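Local coordinates for protein RTX toxin RtxA (Vibrio vulnificus MO6-24/O, PDB 6IMP) that is a bacterial virulence toxin with an alpha/beta hydrolase domain that probably acts as a serine-type hydrolase, at residues M157-V162 and A188-Q193; K241-L246 and T250-L255; N38-E43 and K212-H217; E259-E264 and Y286-S291. One frame throughout, in Å; residues are numbered along the deposited sequence.

Interaction 1. Residues M157-V162 and A188-Q193; sequences MFNYLV and ARYAAQ
Helix 147-164 and helix 180-192 of the alpha/beta hydrolase fold meet through Phe158 and Asn159 of the first and Tyr190 and Ala191 of the second. The axes of their short segments come no closer than 12.0 Å and cross at -46°, so side chains, not backbones, span the gap. The CE2-CZ side of the Phe158 ring meets Ala191 CB obliquely, with CE2 at 3.9 Å. Phe158 CG stands anti to its own N (chi1 -168°), which swings the ring off the helix toward Ala191. One turn on, Val162 CG2 rests 3.7 Å above one face of this ring, offset toward the rim, and helps to fix its rotation. Tyr190 presents its ring edge, with CE1 4.4 Å from Phe158 CD2, a looser apolar touch. At the partly exposed side, Asn159 and Tyr190 cross at about a right angle, the amide plane 79° from the ring plane. Asn159 OD1 stays 4.0 Å from Tyr190 OH, a proximity without a hydrogen bond. Phe158 also packs on Leu103 of strand 101-105. Helix 147-164 leads into strand 172-177, which passes through a nucleophile-elbow-like turn into helix 180-192, the succession characteristic of an alpha/beta hydrolase.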
loop_
_atom_site.group_PDB
_atom_site.type_symbol
_atom_site.label_atom_id
_atom_site.label_comp_id
_atom_site.label_asym_id
_atom_site.label_seq_id
_atom_site.Cartn_x
_atom_site.Cartn_y
_atom_site.Cartn_z
ATOM N N MET A 157 8.450 1.808 -7.401
ATOM C CA MET A 157 8.534 0.505 -6.783
ATOM C C MET A 157 8.220 -0.565 -7.796
ATOM O O MET A 157 8.912 -1.566 -7.867
ATOM C CB MET A 157 7.558 0.406 -5.627
ATOM C CG MET A 157 7.998 1.151 -4.393
ATOM S SD MET A 157 6.630 1.134 -3.237
ATOM C CE MET A 157 6.788 2.741 -2.474
ATOM N N PHE A 158 7.174 -0.356 -8.581
ATOM C CA PHE A 158 6.886 -1.279 -9.670
ATOM C C PHE A 158 8.100 -1.440 -10.562
ATOM O O PHE A 158 8.637 -2.535 -10.696
ATOM C CB PHE A 158 5.710 -0.813 -10.513
ATOM C CG PHE A 158 5.203 -1.866 -11.451
ATOM C CD1 PHE A 158 4.786 -3.100 -10.958
ATOM C CD2 PHE A 158 5.142 -1.642 -12.812
ATOM C CE1 PHE A 158 4.309 -4.082 -11.803
ATOM C CE2 PHE A 158 4.663 -2.621 -13.666
ATOM C CZ PHE A 158 4.254 -3.846 -13.161
ATOM N N ASN A 159 8.561 -0.329 -11.124
ATOM C CA ASN A 159 9.641 -0.354 -12.101
ATOM C C ASN A 159 10.866 -1.062 -11.548
ATOM O O ASN A 159 11.504 -1.819 -12.264
ATOM C CB ASN A 159 9.998 1.058 -12.562
ATOM C CG ASN A 159 8.950 1.653 -13.483
ATOM O OD1 ASN A 159 8.404 0.974 -14.363
ATOM N ND2 ASN A 159 8.667 2.932 -13.290
ATOM N N TYR A 160 11.143 -0.888 -10.259
ATOM C CA TYR A 160 12.261 -1.607 -9.610
ATOM C C TYR A 160 12.149 -3.133 -9.728
ATOM O O TYR A 160 13.157 -3.829 -9.890
ATOM C CB TYR A 160 12.390 -1.215 -8.134
ATOM C CG TYR A 160 13.357 -2.086 -7.373
ATOM C CD1 TYR A 160 14.712 -2.060 -7.665
ATOM C CD2 TYR A 160 12.916 -2.959 -6.388
ATOM C CE1 TYR A 160 15.616 -2.872 -6.991
ATOM C CE2 TYR A 160 13.809 -3.764 -5.692
ATOM C CZ TYR A 160 15.163 -3.720 -6.000
ATOM O OH TYR A 160 16.061 -4.514 -5.315
ATOM N N LEU A 161 10.927 -3.648 -9.630
ATOM C CA LEU A 161 10.691 -5.079 -9.781
ATOM C C LEU A 161 10.940 -5.490 -11.214
ATOM O O LEU A 161 11.811 -6.319 -11.482
ATOM C CB LEU A 161 9.262 -5.444 -9.375
ATOM C CG LEU A 161 8.896 -5.184 -7.914
ATOM C CD1 LEU A 161 7.459 -5.618 -7.683
ATOM C CD2 LEU A 161 9.836 -5.903 -6.953
ATOM N N VAL A 162 10.218 -4.842 -12.128
ATOM C CA VAL A 162 10.289 -5.141 -13.566
ATOM C C VAL A 162 11.726 -5.015 -14.101
ATOM O O VAL A 162 12.168 -5.843 -14.913
ATOM C CB VAL A 162 9.375 -4.195 -14.396
ATOM C CG1 VAL A 162 9.478 -4.503 -15.888
ATOM C CG2 VAL A 162 7.922 -4.300 -13.950
ATOM N N ALA A 188 -2.217 -0.596 -10.439
ATOM C CA ALA A 188 -2.782 -1.661 -11.256
ATOM C C ALA A 188 -3.211 -1.102 -12.614
ATOM O O ALA A 188 -2.926 -1.692 -13.652
ATOM C CB ALA A 188 -3.956 -2.322 -10.545
ATOM N N ARG A 189 -3.845 0.071 -12.591
ATOM C CA ARG A 189 -4.301 0.744 -13.808
ATOM C C ARG A 189 -3.119 1.062 -14.707
ATOM O O ARG A 189 -3.007 0.527 -15.818
ATOM C CB ARG A 189 -5.059 2.035 -13.463
ATOM C CG ARG A 189 -5.472 2.868 -14.666
ATOM C CD ARG A 189 -6.594 3.829 -14.307
ATOM N NE ARG A 189 -6.132 4.956 -13.487
ATOM C CZ ARG A 189 -6.924 5.747 -12.757
ATOM N NH1 ARG A 189 -8.236 5.539 -12.700
ATOM N NH2 ARG A 189 -6.398 6.735 -12.048
ATOM N N TYR A 190 -2.211 1.883 -14.193
ATOM C CA TYR A 190 -1.035 2.282 -14.944
ATOM C C TYR A 190 -0.297 1.090 -15.592
ATOM O O TYR A 190 0.170 1.206 -16.719
ATOM C CB TYR A 190 -0.089 3.109 -14.060
ATOM C CG TYR A 190 1.349 3.120 -14.516
ATOM C CD1 TYR A 190 2.222 2.142 -14.097
ATOM C CD2 TYR A 190 1.830 4.106 -15.358
ATOM C CE1 TYR A 190 3.549 2.137 -14.499
ATOM C CE2 TYR A 190 3.154 4.106 -15.780
ATOM C CZ TYR A 190 4.011 3.119 -15.341
ATOM O OH TYR A 190 5.330 3.093 -15.732
ATOM N N ALA A 191 -0.218 -0.046 -14.900
ATOM C CA ALA A 191 0.585 -1.183 -15.389
ATOM C C ALA A 191 -0.034 -1.845 -16.612
ATOM O O ALA A 191 0.672 -2.202 -17.557
ATOM C CB ALA A 191 0.793 -2.209 -14.293
ATOM N N ALA A 192 -1.353 -2.009 -16.585
ATOM C CA ALA A 192 -2.085 -2.588 -17.714
ATOM C C ALA A 192 -2.207 -1.568 -18.834
ATOM O O ALA A 192 -2.165 -1.907 -20.021
ATOM C CB ALA A 192 -3.463 -3.048 -17.267
ATOM N N GLN A 193 -2.340 -0.310 -18.433
ATOM C CA GLN A 193 -2.385 0.826 -19.355
ATOM C C GLN A 193 -1.064 1.146 -20.053
ATOM O O GLN A 193 -1.024 1.963 -20.963
ATOM C CB GLN A 193 -2.875 2.056 -18.598
ATOM C CG GLN A 193 -4.384 2.129 -18.580
ATOM C CD GLN A 193 -4.925 2.623 -19.903
ATOM O OE1 GLN A 193 -4.167 3.105 -20.755
ATOM N NE2 GLN A 193 -6.235 2.502 -20.092
#

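Interaction 2. Residues K241-L246 and T250-L255; sequences KNLKGL and TPILLL
Apolar contact comes first: Leu243 and Leu246 close on Ile252, whose CD1 is the shared meeting point. Leu243 and Ile252 reach toward each other tip to tip, with CD2 of Leu243 4.1 Å from CD1 of Ile252. Leu246 brings its own CD2 to the same methyl, also at 4.1 Å. The CG1 branch of Ile252 stands anti to the carbonyl carbon (chi1 -59°) and points CD1 at the two leucines, which meet it from the same side. A mixed contact follows at the Thr250 end of the strand segment, where Leu246 lies across Thr250 at about a right angle. There CG of Leu246 sits 3.7 Å from OG1 of Thr250, a van der Waals touch; the hydroxyl's hydrogen bond is with Pro247 O. Backbone bonding shapes the first segment and does not cross the contact. A type II turn runs from Leu243 to Leu246, closed by Leu246 N to Leu243 O at 2.9 Å, and Gly245 takes its positive phi of 103°. This turn puts both leucines on the strand side. Around the contact, helix 180-192 packs on Leu243 and Leu246 through Ala185 and Ala188, while Ile252, in strand 252-256, also lies against Leu201 and Leu203 of the adjacent strand 200-204.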
loop_
_atom_site.group_PDB
_atom_site.type_symbol
_atom_site.label_atom_id
_atom_site.label_comp_id
_atom_site.label_asym_id
_atom_site.label_seq_id
_atom_site.Cartn_x
_atom_site.Cartn_y
_atom_site.Cartn_z
ATOM N N LYS A 241 -12.553 5.393 -8.350
ATOM C CA LYS A 241 -11.975 6.380 -9.271
ATOM C C LYS A 241 -10.623 5.916 -9.818
ATOM O O LYS A 241 -10.382 5.964 -11.028
ATOM C CB LYS A 241 -11.826 7.729 -8.562
ATOM C CG LYS A 241 -11.274 8.869 -9.418
ATOM C CD LYS A 241 -11.601 10.226 -8.790
ATOM C CE LYS A 241 -10.505 11.259 -9.002
ATOM N NZ LYS A 241 -10.300 11.576 -10.442
ATOM N N ASN A 242 -9.762 5.433 -8.925
ATOM C CA ASN A 242 -8.441 4.942 -9.307
ATOM C C ASN A 242 -8.492 3.624 -10.126
ATOM O O ASN A 242 -7.479 3.206 -10.697
ATOM C CB ASN A 242 -7.575 4.717 -8.061
ATOM C CG ASN A 242 -7.256 5.999 -7.308
ATOM O OD1 ASN A 242 -8.064 6.932 -7.234
ATOM N ND2 ASN A 242 -6.085 6.022 -6.691
ATOM N N LEU A 243 -9.644 2.950 -10.144
ATOM C CA LEU A 243 -9.776 1.663 -10.859
ATOM C C LEU A 243 -10.254 1.823 -12.302
ATOM O O LEU A 243 -10.087 0.903 -13.117
ATOM C CB LEU A 243 -10.738 0.724 -10.121
ATOM C CG LEU A 243 -10.151 -0.241 -9.091
ATOM C CD1 LEU A 243 -11.272 -1.045 -8.434
ATOM C CD2 LEU A 243 -9.134 -1.175 -9.730
ATOM N N LYS A 244 -10.877 2.971 -12.596
ATOM C CA LYS A 244 -11.508 3.226 -13.898
ATOM C C LYS A 244 -10.490 3.156 -15.013
ATOM O O LYS A 244 -9.565 3.947 -15.053
ATOM C CB LYS A 244 -12.159 4.608 -13.933
ATOM C CG LYS A 244 -13.416 4.725 -13.092
ATOM C CD LYS A 244 -14.136 6.051 -13.325
ATOM C CE LYS A 244 -14.988 6.036 -14.592
ATOM N NZ LYS A 244 -16.349 6.602 -14.354
ATOM N N GLY A 245 -10.676 2.210 -15.923
ATOM C CA GLY A 245 -9.798 2.073 -17.070
ATOM C C GLY A 245 -8.860 0.923 -16.844
ATOM O O GLY A 245 -7.995 0.633 -17.682
ATOM N N LEU A 246 -9.011 0.278 -15.690
ATOM C CA LEU A 246 -8.498 -1.058 -15.515
ATOM C C LEU A 246 -9.366 -1.993 -16.348
ATOM O O LEU A 246 -10.600 -1.886 -16.302
ATOM C CB LEU A 246 -8.526 -1.485 -14.049
ATOM C CG LEU A 246 -7.747 -2.774 -13.787
ATOM C CD1 LEU A 246 -6.249 -2.576 -13.994
ATOM C CD2 LEU A 246 -8.027 -3.280 -12.382
ATOM N N THR A 250 -9.715 -8.081 -14.642
ATOM C CA THR A 250 -8.497 -8.217 -13.845
ATOM C C THR A 250 -8.831 -8.715 -12.437
ATOM O O THR A 250 -9.730 -8.168 -11.784
ATOM C CB THR A 250 -7.693 -6.906 -13.751
ATOM O OG1 THR A 250 -7.619 -6.285 -15.039
ATOM C CG2 THR A 250 -6.275 -7.194 -13.265
ATOM N N PRO A 251 -8.121 -9.765 -11.973
ATOM C CA PRO A 251 -8.348 -10.315 -10.641
ATOM C C PRO A 251 -8.173 -9.298 -9.509
ATOM O O PRO A 251 -7.068 -8.794 -9.271
ATOM C CB PRO A 251 -7.312 -11.451 -10.536
ATOM C CG PRO A 251 -6.423 -11.316 -11.720
ATOM C CD PRO A 251 -7.226 -10.626 -12.763
ATOM N N ILE A 252 -9.281 -9.008 -8.838
ATOM C CA ILE A 252 -9.297 -8.173 -7.643
ATOM C C ILE A 252 -9.869 -8.967 -6.460
ATOM O O ILE A 252 -11.081 -9.034 -6.285
ATOM C CB ILE A 252 -10.164 -6.910 -7.880
ATOM C CG1 ILE A 252 -9.601 -6.119 -9.061
ATOM C CG2 ILE A 252 -10.250 -6.040 -6.617
ATOM C CD1 ILE A 252 -10.512 -5.013 -9.553
ATOM N N LEU A 253 -9.007 -9.565 -5.647
ATOM C CA LEU A 253 -9.451 -10.048 -4.341
ATOM C C LEU A 253 -9.691 -8.848 -3.446
ATOM O O LEU A 253 -8.961 -7.866 -3.502
ATOM C CB LEU A 253 -8.429 -10.988 -3.695
ATOM C CG LEU A 253 -8.849 -11.624 -2.343
ATOM C CD1 LEU A 253 -10.122 -12.449 -2.462
ATOM C CD2 LEU A 253 -7.734 -12.485 -1.765
ATOM N N LEU A 254 -10.718 -8.929 -2.625
ATOM C CA LEU A 254 -11.045 -7.843 -1.728
ATOM C C LEU A 254 -11.444 -8.396 -0.356
ATOM O O LEU A 254 -12.546 -8.923 -0.175
ATOM C CB LEU A 254 -12.160 -6.991 -2.338
ATOM C CG LEU A 254 -12.824 -5.926 -1.452
ATOM C CD1 LEU A 254 -11.821 -4.897 -0.959
ATOM C CD2 LEU A 254 -13.951 -5.246 -2.218
ATOM N N LEU A 255 -10.539 -8.272 0.608
ATOM C CA LEU A 255 -10.818 -8.702 1.971
ATOM C C LEU A 255 -11.005 -7.498 2.873
ATOM O O LEU A 255 -10.095 -6.696 3.043
ATOM C CB LEU A 255 -9.686 -9.586 2.480
ATOM C CG LEU A 255 -9.235 -10.704 1.525
ATOM C CD1 LEU A 255 -8.301 -11.652 2.250
ATOM C CD2 LEU A 255 -10.396 -11.487 0.950
#

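Interaction 3. Residues N38-E43 and K212-H217; sequences NELYGE and KAITAH
The flat carboxylate of Glu39 brings one oxygen, OE2, against the branched flank of Ile214, 3.8 Å from CG1 and 3.9 Å from CG2. Two other flat groups belong to the segments without joining the contact. The Tyr41 ring carries Leu40 CB 4.0 Å above one face, offset toward the rim. The imidazole of His217 turns back on its own helix, ND1 donating to Ala213 O over 3.0 Å; the acceptor lies 23° out of the ring plane and the N-H...O angle is 147°, so the bond is somewhat bent. It closes the C-terminal end of helix 210-216. Glu39 reaches Ile214 obliquely because its chain, bent at chi2 (82°), folds the carboxylate toward the other helix. Leu40 CD1 meets Ile214 CD1 at 4.2 Å, a methyl-to-methyl touch, both residues being buried. Helix 210-216 belongs to the excursion between strands 200-204 and 252-256, where alpha/beta hydrolases commonly carry a cap, and helix 31-41 comes to it from the N-terminal region. The chemistry is thus one of hydrocarbon contact beside an exposed carboxylate: no hydrogen bond or salt bridge joins the two segments, and the 108 Å² buried implies a small van der Waals contact.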
loop_
_atom_site.group_PDB
_atom_site.type_symbol
_atom_site.label_atom_id
_atom_site.label_comp_id
_atom_site.label_asym_id
_atom_site.label_seq_id
_atom_site.Cartn_x
_atom_site.Cartn_y
_atom_site.Cartn_z
ATOM N N ASN A 38 -0.967 15.313 9.274
ATOM C CA ASN A 38 -1.094 14.513 10.498
ATOM C C ASN A 38 -2.356 13.647 10.520
ATOM O O ASN A 38 -2.318 12.465 10.888
ATOM C CB ASN A 38 -1.151 15.441 11.712
ATOM C CG ASN A 38 0.211 15.898 12.178
ATOM O OD1 ASN A 38 1.237 15.613 11.551
ATOM N ND2 ASN A 38 0.227 16.623 13.294
ATOM N N GLU A 39 -3.484 14.260 10.192
ATOM C CA GLU A 39 -4.769 13.550 10.189
ATOM C C GLU A 39 -4.763 12.462 9.118
ATOM O O GLU A 39 -4.940 11.289 9.424
ATOM C CB GLU A 39 -5.949 14.531 9.988
ATOM C CG GLU A 39 -7.270 13.912 9.496
ATOM C CD GLU A 39 -8.132 13.280 10.588
ATOM O OE1 GLU A 39 -7.701 13.216 11.767
ATOM O OE2 GLU A 39 -9.255 12.827 10.249
ATOM N N LEU A 40 -4.505 12.858 7.882
ATOM C CA LEU A 40 -4.577 11.937 6.744
ATOM C C LEU A 40 -3.484 10.848 6.732
ATOM O O LEU A 40 -3.769 9.683 6.441
ATOM C CB LEU A 40 -4.547 12.718 5.433
ATOM C CG LEU A 40 -5.895 13.330 5.041
ATOM C CD1 LEU A 40 -6.335 14.371 6.048
ATOM C CD2 LEU A 40 -5.823 13.948 3.658
ATOM N N TYR A 41 -2.256 11.231 7.071
ATOM C CA TYR A 41 -1.071 10.396 6.823
ATOM C C TYR A 41 -0.361 9.924 8.089
ATOM O O TYR A 41 0.479 8.994 8.049
ATOM C CB TYR A 41 -0.073 11.189 6.001
ATOM C CG TYR A 41 -0.591 11.606 4.657
ATOM C CD1 TYR A 41 -0.925 10.652 3.706
ATOM C CD2 TYR A 41 -0.719 12.945 4.328
ATOM C CE1 TYR A 41 -1.375 11.015 2.470
ATOM C CE2 TYR A 41 -1.180 13.323 3.102
ATOM C CZ TYR A 41 -1.507 12.355 2.169
ATOM O OH TYR A 41 -1.973 12.723 0.923
ATOM N N GLY A 42 -0.644 10.613 9.194
ATOM C CA GLY A 42 0.013 10.345 10.464
ATOM C C GLY A 42 1.148 11.301 10.742
ATOM O O GLY A 42 1.610 12.027 9.861
ATOM N N GLU A 43 1.629 11.269 11.970
ATOM C CA GLU A 43 2.645 12.218 12.397
ATOM C C GLU A 43 3.987 11.732 11.890
ATOM O O GLU A 43 4.215 10.538 11.811
ATOM C CB GLU A 43 2.654 12.354 13.919
ATOM C CG GLU A 43 1.256 12.385 14.525
ATOM C CD GLU A 43 1.246 12.817 15.972
ATOM O OE1 GLU A 43 0.504 12.199 16.761
ATOM O OE2 GLU A 43 1.971 13.771 16.320
ATOM N N LYS A 212 -14.448 8.666 3.378
ATOM C CA LYS A 212 -15.119 7.562 4.049
ATOM C C LYS A 212 -14.241 6.932 5.124
ATOM O O LYS A 212 -14.741 6.358 6.091
ATOM C CB LYS A 212 -15.559 6.526 3.016
ATOM C CG LYS A 212 -16.709 7.041 2.153
ATOM C CD LYS A 212 -17.022 6.138 0.967
ATOM C CE LYS A 212 -18.505 5.780 0.890
ATOM N NZ LYS A 212 -18.699 4.324 0.619
ATOM N N ALA A 213 -12.933 7.071 4.968
ATOM C CA ALA A 213 -11.998 6.696 6.012
ATOM C C ALA A 213 -12.005 7.696 7.161
ATOM O O ALA A 213 -11.947 7.301 8.326
ATOM C CB ALA A 213 -10.601 6.568 5.435
ATOM N N ILE A 214 -12.033 8.987 6.827
ATOM C CA ILE A 214 -12.098 10.053 7.830
ATOM C C ILE A 214 -13.412 9.941 8.605
ATOM O O ILE A 214 -13.426 10.027 9.838
ATOM C CB ILE A 214 -11.950 11.455 7.177
ATOM C CG1 ILE A 214 -10.467 11.717 6.858
ATOM C CG2 ILE A 214 -12.475 12.562 8.099
ATOM C CD1 ILE A 214 -10.219 12.785 5.820
ATOM N N THR A 215 -14.491 9.709 7.853
ATOM C CA THR A 215 -15.834 9.430 8.382
ATOM C C THR A 215 -15.901 8.260 9.376
ATOM O O THR A 215 -16.573 8.361 10.402
ATOM C CB THR A 215 -16.814 9.152 7.213
ATOM O OG1 THR A 215 -17.217 10.390 6.614
ATOM C CG2 THR A 215 -18.059 8.394 7.672
ATOM N N ALA A 216 -15.246 7.147 9.052
ATOM C CA ALA A 216 -15.323 5.931 9.883
ATOM C C ALA A 216 -14.737 6.160 11.269
ATOM O O ALA A 216 -15.216 5.601 12.243
ATOM C CB ALA A 216 -14.610 4.764 9.202
ATOM N N HIS A 217 -13.694 6.976 11.336
ATOM C CA HIS A 217 -12.981 7.257 12.589
ATOM C C HIS A 217 -13.596 8.441 13.368
ATOM O O HIS A 217 -13.074 8.829 14.414
ATOM C CB HIS A 217 -11.486 7.532 12.304
ATOM C CG HIS A 217 -10.717 6.325 11.847
ATOM N ND1 HIS A 217 -10.915 5.734 10.617
ATOM C CD2 HIS A 217 -9.731 5.615 12.448
ATOM C CE1 HIS A 217 -10.098 4.702 10.487
ATOM N NE2 HIS A 217 -9.368 4.609 11.584
#

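Interaction 4. Residues E259-E264 and Y286-S291; sequences EGLGEE and YGHEAS
Glu259 and His288 cross at about a right angle; the carboxylate and imidazole planes are 27° apart, but the two groups do not touch. The Glu259 chain is extended beyond CG (chi2 179°), which carries the carboxylate over the backbone of Gly287 and His288. There OE2 lies 3.7 Å from Gly287 CA, which bears no side chain. The other oxygen, OE1, stands 3.7 Å from His288 N and equally near His288 CB. None of these approaches is a hydrogen bond, and the ring is farther off still, with OE1 5.7 Å from His288 ND1. His288 starts out toward the 259-264 segment, and with CG anti to N (chi1 -174°) its imidazole is lifted off the turn and comes beside Leu261. Leu261 crosses that ring obliquely with its CD2 branch, but the modelled separation is too short to be trusted, and only the neighbourhood is meaningful. The polar end of the imidazole is used beyond the two segments, NE2 bonding with Ser178 OG, while the ring packs on Asp257. With Ser178 on a nucleophile-elbow sequence and Asp257 following strand 252-256, this is consistent with a Ser-His-Asp catalytic triad, as in the family. The type I turn Gly287-Ala290 presents the histidine and leads to Ala290, the N-cap of helix 291-302. Opposite it, Glu259 and Leu261 sit where strand 252-256 passes into helix 260-274, and a backbone bond between Tyr286 and Asn258 ties the two loops together.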
loop_
_atom_site.group_PDB
_atom_site.type_symbol
_atom_site.label_atom_id
_atom_site.label_comp_id
_atom_site.label_asym_id
_atom_site.label_seq_id
_atom_site.Cartn_x
_atom_site.Cartn_y
_atom_site.Cartn_z
ATOM N N GLU A 259 -14.898 -3.884 11.139
ATOM C CA GLU A 259 -15.124 -2.619 11.832
ATOM C C GLU A 259 -15.652 -1.623 10.801
ATOM O O GLU A 259 -15.782 -1.967 9.606
ATOM C CB GLU A 259 -13.790 -2.060 12.377
ATOM C CG GLU A 259 -13.112 -2.938 13.431
ATOM C CD GLU A 259 -11.789 -2.372 13.934
ATOM O OE1 GLU A 259 -11.293 -1.378 13.372
ATOM O OE2 GLU A 259 -11.227 -2.933 14.895
ATOM N N GLY A 260 -15.968 -0.407 11.268
ATOM C CA GLY A 260 -16.631 0.629 10.458
ATOM C C GLY A 260 -16.095 0.844 9.043
ATOM O O GLY A 260 -16.870 0.945 8.086
ATOM N N LEU A 261 -14.776 0.930 8.909
ATOM C CA LEU A 261 -14.152 1.026 7.594
ATOM C C LEU A 261 -14.590 -0.107 6.652
ATOM O O LEU A 261 -14.902 0.133 5.485
ATOM C CB LEU A 261 -12.634 1.019 7.728
ATOM C CG LEU A 261 -11.912 1.360 6.425
ATOM C CD1 LEU A 261 -12.080 2.836 6.108
ATOM C CD2 LEU A 261 -10.437 0.995 6.465
ATOM N N GLY A 262 -14.627 -1.329 7.181
ATOM C CA GLY A 262 -14.852 -2.535 6.380
ATOM C C GLY A 262 -16.258 -2.675 5.831
ATOM O O GLY A 262 -16.475 -3.376 4.838
ATOM N N GLU A 263 -17.220 -2.034 6.489
ATOM C CA GLU A 263 -18.575 -1.892 5.926
ATOM C C GLU A 263 -18.525 -1.157 4.593
ATOM O O GLU A 263 -18.961 -1.678 3.560
ATOM C CB GLU A 263 -19.508 -1.139 6.888
ATOM C CG GLU A 263 -20.458 -2.035 7.674
ATOM C CD GLU A 263 -21.669 -1.286 8.197
ATOM O OE1 GLU A 263 -22.518 -0.866 7.371
ATOM O OE2 GLU A 263 -21.772 -1.119 9.432
ATOM N N GLU A 264 -17.954 0.043 4.624
ATOM C CA GLU A 264 -17.820 0.874 3.432
ATOM C C GLU A 264 -17.188 0.081 2.304
ATOM O O GLU A 264 -17.538 0.250 1.137
ATOM C CB GLU A 264 -16.969 2.110 3.739
ATOM C CG GLU A 264 -17.617 3.108 4.693
ATOM C CD GLU A 264 -18.776 3.870 4.065
ATOM O OE1 GLU A 264 -19.245 3.474 2.968
ATOM O OE2 GLU A 264 -19.216 4.879 4.669
ATOM N N TYR A 286 -12.099 -10.024 11.356
ATOM C CA TYR A 286 -10.853 -9.487 11.887
ATOM C C TYR A 286 -10.937 -7.971 11.898
ATOM O O TYR A 286 -11.529 -7.370 10.998
ATOM C CB TYR A 286 -9.669 -9.919 11.027
ATOM C CG TYR A 286 -9.370 -11.399 11.113
ATOM C CD1 TYR A 286 -9.083 -11.992 12.331
ATOM C CD2 TYR A 286 -9.338 -12.203 9.973
ATOM C CE1 TYR A 286 -8.792 -13.346 12.417
ATOM C CE2 TYR A 286 -9.052 -13.555 10.049
ATOM C CZ TYR A 286 -8.774 -14.124 11.270
ATOM O OH TYR A 286 -8.485 -15.471 11.351
ATOM N N GLY A 287 -10.360 -7.364 12.933
ATOM C CA GLY A 287 -10.229 -5.911 13.018
ATOM C C GLY A 287 -9.228 -5.379 12.004
ATOM O O GLY A 287 -8.469 -6.150 11.398
ATOM N N HIS A 288 -9.218 -4.059 11.826
ATOM C CA HIS A 288 -8.433 -3.417 10.759
ATOM C C HIS A 288 -6.917 -3.677 10.835
ATOM O O HIS A 288 -6.270 -3.845 9.804
ATOM C CB HIS A 288 -8.701 -1.915 10.730
ATOM C CG HIS A 288 -8.054 -1.209 9.577
ATOM N ND1 HIS A 288 -8.603 -1.187 8.311
ATOM C CD2 HIS A 288 -6.898 -0.509 9.500
ATOM C CE1 HIS A 288 -7.817 -0.490 7.509
ATOM N NE2 HIS A 288 -6.776 -0.069 8.206
ATOM N N GLU A 289 -6.370 -3.719 12.046
ATOM C CA GLU A 289 -4.919 -3.820 12.242
ATOM C C GLU A 289 -4.428 -5.255 12.480
ATOM O O GLU A 289 -3.225 -5.478 12.664
ATOM C CB GLU A 289 -4.477 -2.933 13.413
ATOM C CG GLU A 289 -4.858 -1.475 13.259
ATOM C CD GLU A 289 -4.208 -0.586 14.298
ATOM O OE1 GLU A 289 -2.997 -0.299 14.162
ATOM O OE2 GLU A 289 -4.917 -0.153 15.236
ATOM N N ALA A 290 -5.336 -6.224 12.461
ATOM C CA ALA A 290 -4.977 -7.606 12.800
ATOM C C ALA A 290 -4.383 -8.342 11.595
ATOM O O ALA A 290 -4.975 -9.286 11.078
ATOM C CB ALA A 290 -6.186 -8.351 13.342
ATOM N N SER A 291 -3.196 -7.917 11.178
ATOM C CA SER A 291 -2.633 -8.340 9.895
ATOM C C SER A 291 -2.215 -9.807 9.935
ATOM O O SER A 291 -2.500 -10.582 9.013
ATOM C CB SER A 291 -1.426 -7.468 9.519
ATOM O OG SER A 291 -1.835 -6.187 9.071
#

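Overall arrangement
Interaction 2 includes a strand of the central mixed sheet; interactions 1, 3 and 4 lie on helices and loops. Interaction 3 spans the longest stretch of chain, from helix 31-41 to helix 210-216, and interaction 1 is nested inside it; interactions 2 and 4 follow. Interactions 1 and 2 have centres 14 Å apart and are joined by Arg189, whose NH1 bonds Lys241 O and Lys244 O. Interactions 3 and 4, equally spaced, share the salt bridge of Lys212 with Glu264, tying helix 210-216 to helix 260-274 near the probable active site at His288. Interactions 1 and 4 lie about 27 Å apart between centres. Strand 252-256 and helix 260-274, consecutive in the chain, link interactions 2 and 4.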